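Local coordinates for protein 2-dehydropantoate 2-reductase, putative (Enterococcus faecalis, PDB 2EW2) that probably catalyses the NADPH-dependent reduction of 2-dehydropantoate (ketopantoate) to (R)-pantoate, a step of pantothenate biosynthesis, at residues I151-I156 with S179-R185; L127-T131 with V184-I188; L18-L22 with V170-L176; V222-S227 with Q242-Y246; L87-K92 with V116-V121. All coordinates share one frame; numbering follows the deposited sequence.

Interaction 1 (I151-I156 with S179-R185)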
# COMPACT_ATOMS: atom_id res chain seq x y z
N ILE B 151 -18.11 -33.28 2.02
CA ILE B 151 -18.12 -32.05 2.79
C ILE B 151 -17.27 -32.31 4.01
O ILE B 151 -17.48 -33.30 4.71
CB ILE B 151 -19.57 -31.64 3.22
CG1 ILE B 151 -20.47 -31.46 2.00
CG2 ILE B 151 -19.57 -30.33 4.07
CD1 ILE B 151 -21.88 -31.04 2.33
N GLU B 152 -16.29 -31.44 4.26
CA GLU B 152 -15.52 -31.46 5.49
C GLU B 152 -16.05 -30.32 6.36
O GLU B 152 -16.36 -29.25 5.84
CB GLU B 152 -14.03 -31.28 5.20
CG GLU B 152 -13.41 -32.38 4.31
CD GLU B 152 -11.90 -32.22 4.13
OE1 GLU B 152 -11.41 -31.07 4.04
OE2 GLU B 152 -11.19 -33.26 4.10
N LEU B 153 -16.22 -30.57 7.67
CA LEU B 153 -16.72 -29.52 8.56
C LEU B 153 -16.04 -29.55 9.91
O LEU B 153 -15.42 -30.56 10.30
CB LEU B 153 -18.25 -29.56 8.70
CG LEU B 153 -18.90 -30.78 9.36
CD1 LEU B 153 -18.99 -30.62 10.90
CD2 LEU B 153 -20.28 -31.00 8.77
N GLU B 154 -16.13 -28.44 10.63
CA GLU B 154 -15.46 -28.27 11.91
C GLU B 154 -16.25 -27.24 12.71
O GLU B 154 -16.67 -26.25 12.16
CB GLU B 154 -14.02 -27.76 11.68
CG GLU B 154 -13.22 -27.69 12.96
CD GLU B 154 -11.77 -27.24 12.81
OE1 GLU B 154 -11.32 -26.83 11.71
OE2 GLU B 154 -11.07 -27.31 13.84
N ASN B 155 -16.48 -27.51 13.99
CA ASN B 155 -16.99 -26.50 14.93
C ASN B 155 -15.90 -25.48 15.21
O ASN B 155 -14.73 -25.84 15.37
CB ASN B 155 -17.41 -27.13 16.27
CG ASN B 155 -16.34 -28.03 16.86
OD1 ASN B 155 -15.85 -27.80 17.97
ND2 ASN B 155 -15.95 -29.05 16.11
N ILE B 156 -16.29 -24.21 15.28
CA ILE B 156 -15.34 -23.16 15.59
C ILE B 156 -15.06 -23.09 17.09
O ILE B 156 -13.93 -22.83 17.49
CB ILE B 156 -15.83 -21.79 15.07
CG1 ILE B 156 -15.90 -21.84 13.53
CG2 ILE B 156 -14.92 -20.65 15.60
CD1 ILE B 156 -16.33 -20.54 12.88
N SER B 179 -17.19 -35.53 6.52
CA SER B 179 -16.24 -35.94 7.51
C SER B 179 -15.97 -34.78 8.46
O SER B 179 -16.05 -33.62 8.07
CB SER B 179 -14.93 -36.41 6.86
OG SER B 179 -14.19 -35.33 6.35
N TYR B 180 -15.67 -35.11 9.71
CA TYR B 180 -15.23 -34.09 10.65
C TYR B 180 -13.76 -33.87 10.36
O TYR B 180 -13.01 -34.84 10.20
CB TYR B 180 -15.40 -34.58 12.10
CG TYR B 180 -15.00 -33.53 13.10
CD1 TYR B 180 -15.92 -32.55 13.50
CD2 TYR B 180 -13.70 -33.48 13.62
CE1 TYR B 180 -15.55 -31.54 14.40
CE2 TYR B 180 -13.32 -32.48 14.53
CZ TYR B 180 -14.26 -31.52 14.91
OH TYR B 180 -13.91 -30.54 15.81
N SER B 181 -13.35 -32.61 10.26
CA SER B 181 -11.94 -32.33 10.03
C SER B 181 -11.46 -31.18 10.90
O SER B 181 -12.03 -30.08 10.88
CB SER B 181 -11.66 -32.00 8.55
OG SER B 181 -10.32 -31.53 8.36
N SER B 182 -10.40 -31.44 11.65
CA SER B 182 -9.76 -30.39 12.43
C SER B 182 -8.77 -29.54 11.60
O SER B 182 -7.93 -28.81 12.17
CB SER B 182 -9.05 -31.01 13.64
OG SER B 182 -8.02 -31.86 13.18
N ASN B 183 -8.83 -29.63 10.27
CA ASN B 183 -7.98 -28.79 9.44
C ASN B 183 -8.77 -27.76 8.63
O ASN B 183 -8.17 -26.99 7.88
CB ASN B 183 -7.06 -29.62 8.51
CG ASN B 183 -5.87 -28.79 7.96
OD1 ASN B 183 -5.14 -28.15 8.73
ND2 ASN B 183 -5.67 -28.82 6.64
N VAL B 184 -10.10 -27.75 8.78
CA VAL B 184 -10.96 -26.87 7.97
C VAL B 184 -10.62 -25.38 8.15
O VAL B 184 -10.39 -24.66 7.18
CB VAL B 184 -12.46 -27.12 8.24
CG1 VAL B 184 -13.32 -26.14 7.41
CG2 VAL B 184 -12.82 -28.54 7.90
N ARG B 185 -10.59 -24.94 9.40
CA ARG B 185 -10.28 -23.54 9.73
C ARG B 185 -8.88 -23.18 9.26
O ARG B 185 -8.70 -22.14 8.66
CB ARG B 185 -10.47 -23.29 11.24
CG ARG B 185 -11.95 -23.43 11.66
CD ARG B 185 -12.17 -23.32 13.17
NE ARG B 185 -11.64 -22.05 13.67
CZ ARG B 185 -10.83 -21.94 14.71
NH1 ARG B 185 -10.52 -23.02 15.42
NH2 ARG B 185 -10.37 -20.75 15.07
O HOH W 1 -9.74 -29.58 5.60
O HOH W 2 -8.34 -26.10 11.61
O HOH W 3 -12.03 -25.62 15.75
O HOH W 4 -11.50 -29.28 15.51
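Glu154 reaches across to the backbone of residues 181-185 while strands 151-155 and 178-180 pair in parallel, the last two strands at one edge of the eight-stranded sheet of the Rossmann-type domain, with 178-180 outermost. With helix 161-173 between them they form a beta-alpha-beta unit. Ser179 N donates to Ile151 O (2.9 Å), Ser179 O accepts from Leu153 N (3.1 Å), and Ser181 N gives Leu153 O a nearly straight bond (171°). Pairing then stops, and the chain turns through a type I beta turn, Ser181 to Val184, into helix 184-195. Glu154 bridges this exit. Its CG lies anti to the backbone N (chi1 -175°) and the rest of the side chain is extended, which carries OE1 to Arg185 N in the first turn of the helix (3.1 Å, 176°). Waters hold the carboxylate further: one joins OE1 to Ser182 O, another joins OE2 to Tyr180 OH, and a third links OE2 with Asn155 O and Arg185 NH1. The guanidinium also bonds Glu236 O through NH2. Val184 CG2 packs on the backbone of Leu153 and on Glu152 CB. The turn itself is fastened by an ST turn, in which Ser181 OG accepts from Asn183 N at 3.1 Å.

Interaction 2 (L127-T131 with V184-I188)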
# COMPACT_ATOMS: atom_id res chain seq x y z
N LEU B 127 -20.44 -23.57 12.88
CA LEU B 127 -19.59 -24.58 12.23
C LEU B 127 -19.11 -24.03 10.89
O LEU B 127 -19.81 -23.23 10.25
CB LEU B 127 -20.39 -25.87 11.95
CG LEU B 127 -21.37 -26.39 13.02
CD1 LEU B 127 -22.16 -27.62 12.54
CD2 LEU B 127 -20.64 -26.69 14.30
N VAL B 128 -17.95 -24.48 10.45
CA VAL B 128 -17.46 -24.06 9.14
C VAL B 128 -17.21 -25.31 8.30
O VAL B 128 -16.79 -26.33 8.83
CB VAL B 128 -16.21 -23.14 9.27
CG1 VAL B 128 -15.08 -23.83 10.04
CG2 VAL B 128 -15.74 -22.64 7.93
N GLY B 129 -17.48 -25.24 7.01
CA GLY B 129 -17.15 -26.39 6.19
C GLY B 129 -16.74 -26.05 4.78
O GLY B 129 -16.83 -24.90 4.35
N ILE B 130 -16.29 -27.07 4.07
CA ILE B 130 -15.89 -26.94 2.69
C ILE B 130 -16.67 -28.02 1.95
O ILE B 130 -16.67 -29.18 2.36
CB ILE B 130 -14.36 -27.14 2.52
CG1 ILE B 130 -13.59 -26.08 3.31
CG2 ILE B 130 -13.95 -27.08 1.04
CD1 ILE B 130 -12.14 -26.44 3.52
N THR B 131 -17.35 -27.62 0.88
CA THR B 131 -18.04 -28.59 0.04
C THR B 131 -17.27 -28.84 -1.25
O THR B 131 -16.89 -27.90 -1.95
CB THR B 131 -19.52 -28.20 -0.23
OG1 THR B 131 -20.10 -29.16 -1.10
CG2 THR B 131 -19.65 -26.81 -0.86
N VAL B 184 -10.10 -27.75 8.78
CA VAL B 184 -10.96 -26.87 7.97
C VAL B 184 -10.62 -25.38 8.15
O VAL B 184 -10.39 -24.66 7.18
CB VAL B 184 -12.46 -27.12 8.24
CG1 VAL B 184 -13.32 -26.14 7.41
CG2 VAL B 184 -12.82 -28.54 7.90
N ARG B 185 -10.59 -24.94 9.40
CA ARG B 185 -10.28 -23.54 9.73
C ARG B 185 -8.88 -23.18 9.26
O ARG B 185 -8.70 -22.14 8.66
CB ARG B 185 -10.47 -23.29 11.24
CG ARG B 185 -11.95 -23.43 11.66
CD ARG B 185 -12.17 -23.32 13.17
NE ARG B 185 -11.64 -22.05 13.67
CZ ARG B 185 -10.83 -21.94 14.71
NH1 ARG B 185 -10.52 -23.02 15.42
NH2 ARG B 185 -10.37 -20.75 15.07
N TYR B 186 -7.92 -24.08 9.49
CA TYR B 186 -6.54 -23.90 9.03
C TYR B 186 -6.46 -23.74 7.50
O TYR B 186 -5.80 -22.82 7.00
CB TYR B 186 -5.62 -25.05 9.52
CG TYR B 186 -4.16 -24.80 9.18
CD1 TYR B 186 -3.31 -24.19 10.09
CD2 TYR B 186 -3.66 -25.12 7.91
CE1 TYR B 186 -1.98 -23.93 9.76
CE2 TYR B 186 -2.32 -24.85 7.57
CZ TYR B 186 -1.49 -24.26 8.50
OH TYR B 186 -0.16 -23.99 8.15
N SER B 187 -7.14 -24.62 6.76
CA SER B 187 -7.07 -24.56 5.31
C SER B 187 -7.68 -23.27 4.76
O SER B 187 -7.16 -22.70 3.80
CB SER B 187 -7.72 -25.79 4.67
OG SER B 187 -9.12 -25.62 4.66
N ILE B 188 -8.77 -22.82 5.38
CA ILE B 188 -9.39 -21.56 5.01
C ILE B 188 -8.45 -20.35 5.24
O ILE B 188 -8.36 -19.44 4.39
CB ILE B 188 -10.74 -21.39 5.74
CG1 ILE B 188 -11.77 -22.37 5.16
CG2 ILE B 188 -11.23 -19.91 5.74
CD1 ILE B 188 -12.98 -22.57 6.04
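Val128 and Ile130 project from strand 126-131 onto the first turn of helix 184-195, so the contact seats the start of the C-terminal helical region on the Rossmann-type sheet. The short axes approach to 8.6 Å at an angle of 67°. Apolar packing carries most of the contact. Val184 CG1 sits between the two strand side chains, 3.9 Å from Val128 CG1 and 4.1 Å from Ile130 CD1, and also faces Gly129 CA at 4.0 Å. The two branches of Val128 divide the helix between them: CG1 meets the aliphatic CG of Arg185 at 3.5 Å, whereas CG2, anti to the backbone N, meets Ile188 CD1 at 3.3 Å, tighter than a usual carbon contact. The valine and isoleucine side chains run antiparallel alongside one another. The polar component stays within the helix. Ser187 OG donates to Val184 O (3.0 Å), which also accepts from Ile188 N, both donors coming from the same face of the carbonyl plane. Ile130 CD1 touches that hydroxyl oxygen at 3.3 Å. Since the serine's hydrogen is directed back to its own helix, the hydroxyl meets the strand through a methyl contact, and attachment here rests on the fit of branched side chains.

Interaction 3 (L18-L22 with V170-L176); sequences LGIML and VFQKAGL
Leu22 lays its CD2 methyl among Val170, Phe171, Ala174 and Leu176, at the place where helix 13-24 packs against the end of helix 161-173 and the residues just after it. The methyl is 3.8 Å from Phe171 CD1 and equally far from Ala174 CB, approaching the ring obliquely. Leu176 CD1 lies over one face of the same ring, offset toward its rim, so the phenyl group and the two leucines pack together. The other branch of Leu176, CD2, points to helix 13-24, meeting Leu18 CD2 at a tight 3.5 Å and Met21 SE at 3.8 Å; Leu18 and Leu176 cross at about a right angle.

Met21, a selenomethionine, runs out with CG anti to its carbonyl carbon (chi1 -63°) and then bends at chi3 (70°). The bend brings CE against two backbone oxygens, Gly175 O at 3.3 Å and Ala174 O at 3.4 Å. Gly175, with positive phi, ends the helix in a Schellman motif, in which Leu176 N bonds back to Phe171 O; this places Leu176 on the side facing helix 13-24. Further in, Ile79 of strand 77-80 touches Leu18, Leu22 and Phe171.

One water donates to Met21 O (2.9 Å) and to Ala174 O (2.8 Å). Direct contact is therefore almost wholly apolar, an interlocking of leucine, selenomethionine and phenylalanine groups, while this water supplies a polar link between two main-chain carbonyls that, both being acceptors, could not bond each other.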
# COMPACT_ATOMS: atom_id res chain seq x y z
N LEU B 18 -27.89 -29.80 -1.69
CA LEU B 18 -27.97 -30.15 -0.27
C LEU B 18 -29.43 -30.32 0.15
O LEU B 18 -29.77 -31.25 0.88
CB LEU B 18 -27.25 -29.11 0.61
CG LEU B 18 -25.77 -28.80 0.33
CD1 LEU B 18 -25.06 -28.25 1.57
CD2 LEU B 18 -25.00 -29.97 -0.23
N GLY B 19 -30.29 -29.42 -0.30
CA GLY B 19 -31.71 -29.49 0.03
C GLY B 19 -32.39 -30.78 -0.38
O GLY B 19 -33.06 -31.44 0.43
N ILE B 20 -32.25 -31.13 -1.66
CA ILE B 20 -32.80 -32.38 -2.20
C ILE B 20 -32.32 -33.62 -1.44
O ILE B 20 -33.12 -34.46 -1.06
CB ILE B 20 -32.46 -32.54 -3.71
CG1 ILE B 20 -33.28 -31.54 -4.53
CG2 ILE B 20 -32.80 -33.98 -4.18
CD1 ILE B 20 -32.82 -31.36 -5.97
N MSE B 21 -31.00 -33.71 -1.27
CA MSE B 21 -30.37 -34.87 -0.66
C MSE B 21 -30.74 -35.02 0.82
O MSE B 21 -31.00 -36.12 1.28
CB MSE B 21 -28.85 -34.80 -0.86
CG MSE B 21 -28.43 -34.86 -2.34
SE MSE B 21 -26.48 -34.91 -2.57
CE MSE B 21 -26.13 -36.69 -1.93
N LEU B 22 -30.77 -33.90 1.55
CA LEU B 22 -31.22 -33.91 2.95
C LEU B 22 -32.71 -34.23 3.08
O LEU B 22 -33.14 -34.82 4.06
CB LEU B 22 -30.87 -32.59 3.64
CG LEU B 22 -29.38 -32.38 3.94
CD1 LEU B 22 -29.09 -30.90 4.24
CD2 LEU B 22 -28.91 -33.29 5.09
N VAL B 170 -26.09 -36.96 10.28
CA VAL B 170 -27.20 -36.57 9.40
C VAL B 170 -26.81 -36.51 7.92
O VAL B 170 -27.48 -37.11 7.06
CB VAL B 170 -27.83 -35.23 9.85
CG1 VAL B 170 -28.88 -34.77 8.83
CG2 VAL B 170 -28.48 -35.39 11.25
N PHE B 171 -25.69 -35.83 7.63
CA PHE B 171 -25.16 -35.72 6.27
C PHE B 171 -24.75 -37.07 5.70
O PHE B 171 -24.82 -37.28 4.48
CB PHE B 171 -23.93 -34.80 6.27
CG PHE B 171 -24.27 -33.33 6.28
CD1 PHE B 171 -25.51 -32.87 6.72
CD2 PHE B 171 -23.32 -32.39 5.88
CE1 PHE B 171 -25.82 -31.50 6.74
CE2 PHE B 171 -23.61 -31.02 5.91
CZ PHE B 171 -24.87 -30.59 6.34
N GLN B 172 -24.30 -37.97 6.57
CA GLN B 172 -23.86 -39.30 6.13
C GLN B 172 -25.03 -40.09 5.55
O GLN B 172 -24.94 -40.69 4.47
CB GLN B 172 -23.24 -40.08 7.29
CG GLN B 172 -22.89 -41.53 6.94
CD GLN B 172 -21.81 -41.59 5.89
OE1 GLN B 172 -20.87 -40.79 5.92
NE2 GLN B 172 -21.94 -42.53 4.95
N LYS B 173 -26.14 -40.07 6.28
CA LYS B 173 -27.33 -40.77 5.88
C LYS B 173 -27.95 -40.17 4.61
O LYS B 173 -28.58 -40.89 3.84
CB LYS B 173 -28.31 -40.80 7.05
CG LYS B 173 -27.85 -41.76 8.13
CD LYS B 173 -28.58 -41.55 9.44
CE LYS B 173 -27.88 -42.32 10.54
NZ LYS B 173 -28.19 -41.74 11.88
N ALA B 174 -27.71 -38.88 4.38
CA ALA B 174 -28.19 -38.19 3.19
C ALA B 174 -27.28 -38.37 1.97
O ALA B 174 -27.58 -37.83 0.91
CB ALA B 174 -28.38 -36.70 3.48
N GLY B 175 -26.19 -39.11 2.13
CA GLY B 175 -25.26 -39.40 1.03
C GLY B 175 -24.30 -38.28 0.68
O GLY B 175 -23.69 -38.27 -0.39
N LEU B 176 -24.13 -37.33 1.59
CA LEU B 176 -23.31 -36.15 1.30
C LEU B 176 -21.82 -36.38 1.50
O LEU B 176 -21.03 -35.48 1.25
CB LEU B 176 -23.81 -34.95 2.11
CG LEU B 176 -25.07 -34.25 1.59
CD1 LEU B 176 -25.69 -33.40 2.66
CD2 LEU B 176 -24.71 -33.40 0.38
O HOH W 5 -30.19 -38.62 0.16

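Interaction 4 (V222-S227 with Q242-Y246); sequences VKTLIS and QAEVY
Ile226 forms the apolar centre where helices 218-235 and 242-252 pack in the C-terminal, 6PGD-like helical domain. Its CD1 touches Val245 CG1 (3.8 Å) and lies near the plane of the Tyr246 ring at its edge, while the CG2 branch, anti to the backbone N, runs alongside Gln242 CG (3.8 Å). Cys193 of helix 184-195 touches both Ile226 and Val245, adding a third helix to the packing. The short axes are 10.3 Å apart at closest approach, with their N-to-C directions 135° apart, an oblique crossing midway between perpendicular and antiparallel.

Tyr246 continues the packing. Val222 CG1 meets the ring in its plane, 3.8 Å from Tyr246 CD1, and Lys223 comes over a face. The extended lysine chain sets its CE 3.5 Å from the ring centroid, only 7° off the normal, a CH-pi contact; NZ follows in a cation-pi arrangement at 4.4 Å from the same centroid. That ammonium also forms a salt bridge with Glu219.

The polar edge gathers on the amide of Gln242, whose OE1 lies 3.0 Å from Ser227 OG. A water donates both to this OE1 and to Lys223 O, and a second water accepts weakly from NE2 while donating to Ser227 O. The lysine thus offers the ring its carbons as well as its charge, and the glutamine amide reaches the other helix both directly, at Ser227 OG, and through waters on Lys223 O and Ser227 O, the latter link weak.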
# COMPACT_ATOMS: atom_id res chain seq x y z
N VAL B 222 5.36 -10.04 0.28
CA VAL B 222 4.65 -11.27 0.57
C VAL B 222 4.80 -11.69 2.05
O VAL B 222 3.81 -11.98 2.69
CB VAL B 222 5.08 -12.41 -0.37
CG1 VAL B 222 4.47 -13.74 0.10
CG2 VAL B 222 4.66 -12.10 -1.81
N LYS B 223 6.02 -11.71 2.58
CA LYS B 223 6.26 -12.13 3.98
C LYS B 223 5.63 -11.23 5.03
O LYS B 223 5.13 -11.71 6.05
CB LYS B 223 7.75 -12.30 4.27
CG LYS B 223 8.28 -13.59 3.67
CD LYS B 223 9.72 -13.82 3.99
CE LYS B 223 10.13 -15.14 3.33
NZ LYS B 223 11.53 -15.44 3.66
N THR B 224 5.63 -9.92 4.78
CA THR B 224 4.98 -8.99 5.69
C THR B 224 3.49 -9.30 5.73
O THR B 224 2.91 -9.41 6.81
CB THR B 224 5.22 -7.53 5.29
OG1 THR B 224 6.63 -7.30 5.14
CG2 THR B 224 4.66 -6.59 6.34
N LEU B 225 2.87 -9.44 4.55
CA LEU B 225 1.44 -9.78 4.47
C LEU B 225 1.13 -11.12 5.16
O LEU B 225 0.14 -11.21 5.91
CB LEU B 225 0.93 -9.79 3.01
CG LEU B 225 0.62 -8.41 2.42
CD1 LEU B 225 0.62 -8.46 0.90
CD2 LEU B 225 -0.69 -7.89 2.96
N ILE B 226 1.97 -12.13 4.93
CA ILE B 226 1.83 -13.44 5.58
C ILE B 226 1.88 -13.30 7.11
O ILE B 226 1.07 -13.91 7.82
CB ILE B 226 2.86 -14.49 5.10
CG1 ILE B 226 2.56 -14.92 3.67
CG2 ILE B 226 2.84 -15.75 6.02
CD1 ILE B 226 3.67 -15.74 3.03
N SER B 227 2.83 -12.50 7.59
CA SER B 227 2.97 -12.24 9.02
C SER B 227 1.71 -11.64 9.65
O SER B 227 1.38 -11.97 10.79
CB SER B 227 4.17 -11.32 9.29
OG SER B 227 5.36 -12.07 9.08
N GLN B 242 4.29 -20.22 8.29
CA GLN B 242 4.58 -19.04 7.46
C GLN B 242 5.59 -19.36 6.36
O GLN B 242 5.53 -18.81 5.26
CB GLN B 242 5.10 -17.88 8.32
CG GLN B 242 4.06 -17.28 9.30
CD GLN B 242 4.54 -15.97 9.91
OE1 GLN B 242 4.91 -15.05 9.19
NE2 GLN B 242 4.52 -15.88 11.23
N ALA B 243 6.50 -20.28 6.68
CA ALA B 243 7.49 -20.78 5.73
C ALA B 243 6.84 -21.65 4.65
O ALA B 243 7.13 -21.50 3.46
CB ALA B 243 8.63 -21.53 6.48
N GLU B 244 5.93 -22.55 5.06
CA GLU B 244 5.21 -23.37 4.09
C GLU B 244 4.36 -22.52 3.16
O GLU B 244 4.28 -22.79 1.95
CB GLU B 244 4.33 -24.43 4.78
CG GLU B 244 3.70 -25.48 3.82
CD GLU B 244 2.42 -24.98 3.11
OE1 GLU B 244 2.23 -25.32 1.91
OE2 GLU B 244 1.60 -24.26 3.73
N VAL B 245 3.70 -21.50 3.72
CA VAL B 245 2.88 -20.61 2.90
C VAL B 245 3.74 -19.85 1.89
O VAL B 245 3.38 -19.77 0.73
CB VAL B 245 2.03 -19.64 3.76
CG1 VAL B 245 1.27 -18.64 2.86
CG2 VAL B 245 1.04 -20.43 4.63
N TYR B 246 4.88 -19.31 2.33
CA TYR B 246 5.81 -18.65 1.41
C TYR B 246 6.30 -19.58 0.30
O TYR B 246 6.38 -19.19 -0.87
CB TYR B 246 7.02 -18.07 2.15
CG TYR B 246 7.92 -17.26 1.23
CD1 TYR B 246 7.47 -16.04 0.69
CD2 TYR B 246 9.21 -17.70 0.91
CE1 TYR B 246 8.27 -15.28 -0.16
CE2 TYR B 246 10.04 -16.93 0.06
CZ TYR B 246 9.55 -15.74 -0.48
OH TYR B 246 10.34 -14.99 -1.31
O HOH W 6 5.95 -14.31 6.71
O HOH W 7 3.29 -13.13 12.65

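Interaction 5 (L87-K92 with V116-V121)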
# COMPACT_ATOMS: atom_id res chain seq x y z
N LEU B 87 -24.76 -11.89 2.92
CA LEU B 87 -24.85 -12.74 4.10
C LEU B 87 -25.46 -12.02 5.29
O LEU B 87 -26.30 -12.58 6.00
CB LEU B 87 -23.46 -13.27 4.49
CG LEU B 87 -23.40 -14.35 5.58
CD1 LEU B 87 -23.96 -15.69 5.04
CD2 LEU B 87 -21.97 -14.49 6.08
N ASP B 88 -25.03 -10.79 5.54
CA ASP B 88 -25.52 -10.09 6.71
C ASP B 88 -27.02 -9.83 6.60
O ASP B 88 -27.76 -10.11 7.53
CB ASP B 88 -24.75 -8.79 6.96
CG ASP B 88 -25.28 -8.03 8.16
OD1 ASP B 88 -24.85 -8.31 9.29
OD2 ASP B 88 -26.15 -7.16 7.96
N ALA B 89 -27.47 -9.35 5.44
CA ALA B 89 -28.89 -9.07 5.23
C ALA B 89 -29.74 -10.34 5.25
O ALA B 89 -30.85 -10.33 5.75
CB ALA B 89 -29.09 -8.31 3.92
N MSE B 90 -29.19 -11.43 4.72
CA MSE B 90 -29.84 -12.74 4.78
C MSE B 90 -30.03 -13.22 6.22
O MSE B 90 -31.11 -13.69 6.59
CB MSE B 90 -29.05 -13.78 3.97
CG MSE B 90 -29.42 -15.23 4.26
SE MSE B 90 -31.22 -15.71 3.57
CE MSE B 90 -30.84 -15.78 1.58
N PHE B 91 -28.99 -13.11 7.05
CA PHE B 91 -29.13 -13.61 8.41
C PHE B 91 -29.99 -12.73 9.31
O PHE B 91 -30.74 -13.24 10.14
CB PHE B 91 -27.79 -14.06 9.01
CG PHE B 91 -27.44 -15.48 8.64
CD1 PHE B 91 -27.01 -15.80 7.35
CD2 PHE B 91 -27.64 -16.52 9.56
CE1 PHE B 91 -26.73 -17.13 6.99
CE2 PHE B 91 -27.37 -17.84 9.21
CZ PHE B 91 -26.92 -18.14 7.93
N LYS B 92 -29.94 -11.42 9.08
CA LYS B 92 -30.84 -10.52 9.77
C LYS B 92 -32.30 -10.91 9.47
O LYS B 92 -33.12 -10.96 10.38
CB LYS B 92 -30.60 -9.07 9.38
CG LYS B 92 -31.32 -8.11 10.34
CD LYS B 92 -31.08 -6.66 10.00
CE LYS B 92 -31.82 -5.79 11.03
NZ LYS B 92 -32.02 -4.40 10.49
N VAL B 116 -19.88 -12.06 11.00
CA VAL B 116 -21.24 -11.63 10.65
C VAL B 116 -22.25 -12.56 11.33
O VAL B 116 -23.22 -12.10 11.95
CB VAL B 116 -21.46 -11.63 9.11
CG1 VAL B 116 -22.95 -11.66 8.77
CG2 VAL B 116 -20.81 -10.41 8.46
N LEU B 117 -22.02 -13.87 11.21
CA LEU B 117 -22.96 -14.89 11.68
C LEU B 117 -23.20 -14.76 13.18
O LEU B 117 -24.34 -14.91 13.63
CB LEU B 117 -22.50 -16.31 11.29
CG LEU B 117 -22.45 -16.63 9.79
CD1 LEU B 117 -21.81 -17.98 9.48
CD2 LEU B 117 -23.86 -16.54 9.18
N GLU B 118 -22.15 -14.46 13.94
CA GLU B 118 -22.26 -14.40 15.41
C GLU B 118 -23.17 -13.27 15.92
O GLU B 118 -23.57 -13.27 17.08
CB GLU B 118 -20.88 -14.40 16.09
CG GLU B 118 -20.19 -13.04 16.15
CD GLU B 118 -18.77 -13.12 16.74
OE1 GLU B 118 -18.50 -14.05 17.54
OE2 GLU B 118 -17.93 -12.24 16.39
N LYS B 119 -23.52 -12.34 15.04
CA LYS B 119 -24.52 -11.33 15.36
C LYS B 119 -25.92 -11.93 15.49
O LYS B 119 -26.78 -11.36 16.15
CB LYS B 119 -24.54 -10.25 14.28
CG LYS B 119 -23.26 -9.44 14.17
CD LYS B 119 -23.56 -8.08 13.57
CE LYS B 119 -23.68 -8.15 12.08
NZ LYS B 119 -24.19 -6.85 11.53
N TYR B 120 -26.13 -13.08 14.85
CA TYR B 120 -27.46 -13.65 14.66
C TYR B 120 -27.61 -15.03 15.27
O TYR B 120 -28.71 -15.42 15.65
CB TYR B 120 -27.81 -13.66 13.17
CG TYR B 120 -27.66 -12.30 12.54
CD1 TYR B 120 -26.70 -12.05 11.56
CD2 TYR B 120 -28.45 -11.23 12.97
CE1 TYR B 120 -26.57 -10.78 10.99
CE2 TYR B 120 -28.30 -9.96 12.43
CZ TYR B 120 -27.36 -9.75 11.43
OH TYR B 120 -27.24 -8.49 10.88
N VAL B 121 -26.50 -15.76 15.36
CA VAL B 121 -26.45 -17.12 15.87
C VAL B 121 -25.44 -17.10 17.00
O VAL B 121 -24.41 -16.43 16.88
CB VAL B 121 -25.98 -18.12 14.76
CG1 VAL B 121 -25.96 -19.56 15.27
CG2 VAL B 121 -26.88 -18.04 13.50
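Asp88 OD1 is gripped by two donors from the opposing segment, Lys119 NZ at 2.8 Å in a salt bridge and Tyr120 OH at 2.9 Å, where helix 84-94 of the Rossmann-type domain packs against residues 116-121. The donors arrive from opposite faces of the carboxylate plane: the ammonium on the syn side, 27° out of plane, and the phenol from above it, with carboxylate and ring planes 56° apart. The aspartate CG stands anti to the backbone N, which swings the carboxylate toward both. Two such donors would be expected to favour the charged carboxylate.

Tyr120 lies flat on its neighbour helix. The main chain from Phe91 C to Lys92 N passes over one ring face, the CB of Lys119 packs over the opposite one, and Asp88 OD1 sits in plane at the edge. Phe91 CB is close to the ring as well, 3.4 Å from Tyr120 CD1.

The rest of the contact is apolar. Val116 CG1 rests on the backbone of helix 84-94, 3.6 Å from Asp88 CA, and also reaches Leu87 CD2 at 4.0 Å. Toward the sheet, Val104 of strand 103-106 touches Phe91, Leu117 and Val121, giving the two segments a common floor. Over the Phe91 ring the fit is nearly exact: Leu117 CD2 stands 3.5 Å from the centroid and 3° off the normal, a CH-pi contact with the methyl centred on the face.

Overall arrangement
Interactions 1 and 2 are neighbours, their centres about 5 Å apart: they share Val184 and Arg185, and their strands 151-155 and 126-131 are adjacent in the eight-stranded sheet. Together they lie where the chain passes from the sheet into helix 184-195. Interaction 3, about 17 Å from interaction 1 between centres, touches it through Ile151 and uses helix 161-173, which links the strands of interaction 1. Interaction 5 packs elsewhere on the same domain, about 24 Å from interaction 3 between centres, and its segments fall between those of interaction 3 along the chain. Interaction 4 comes last in sequence, about 38 Å from interaction 3 between centres, and alone lies wholly within the helical domain.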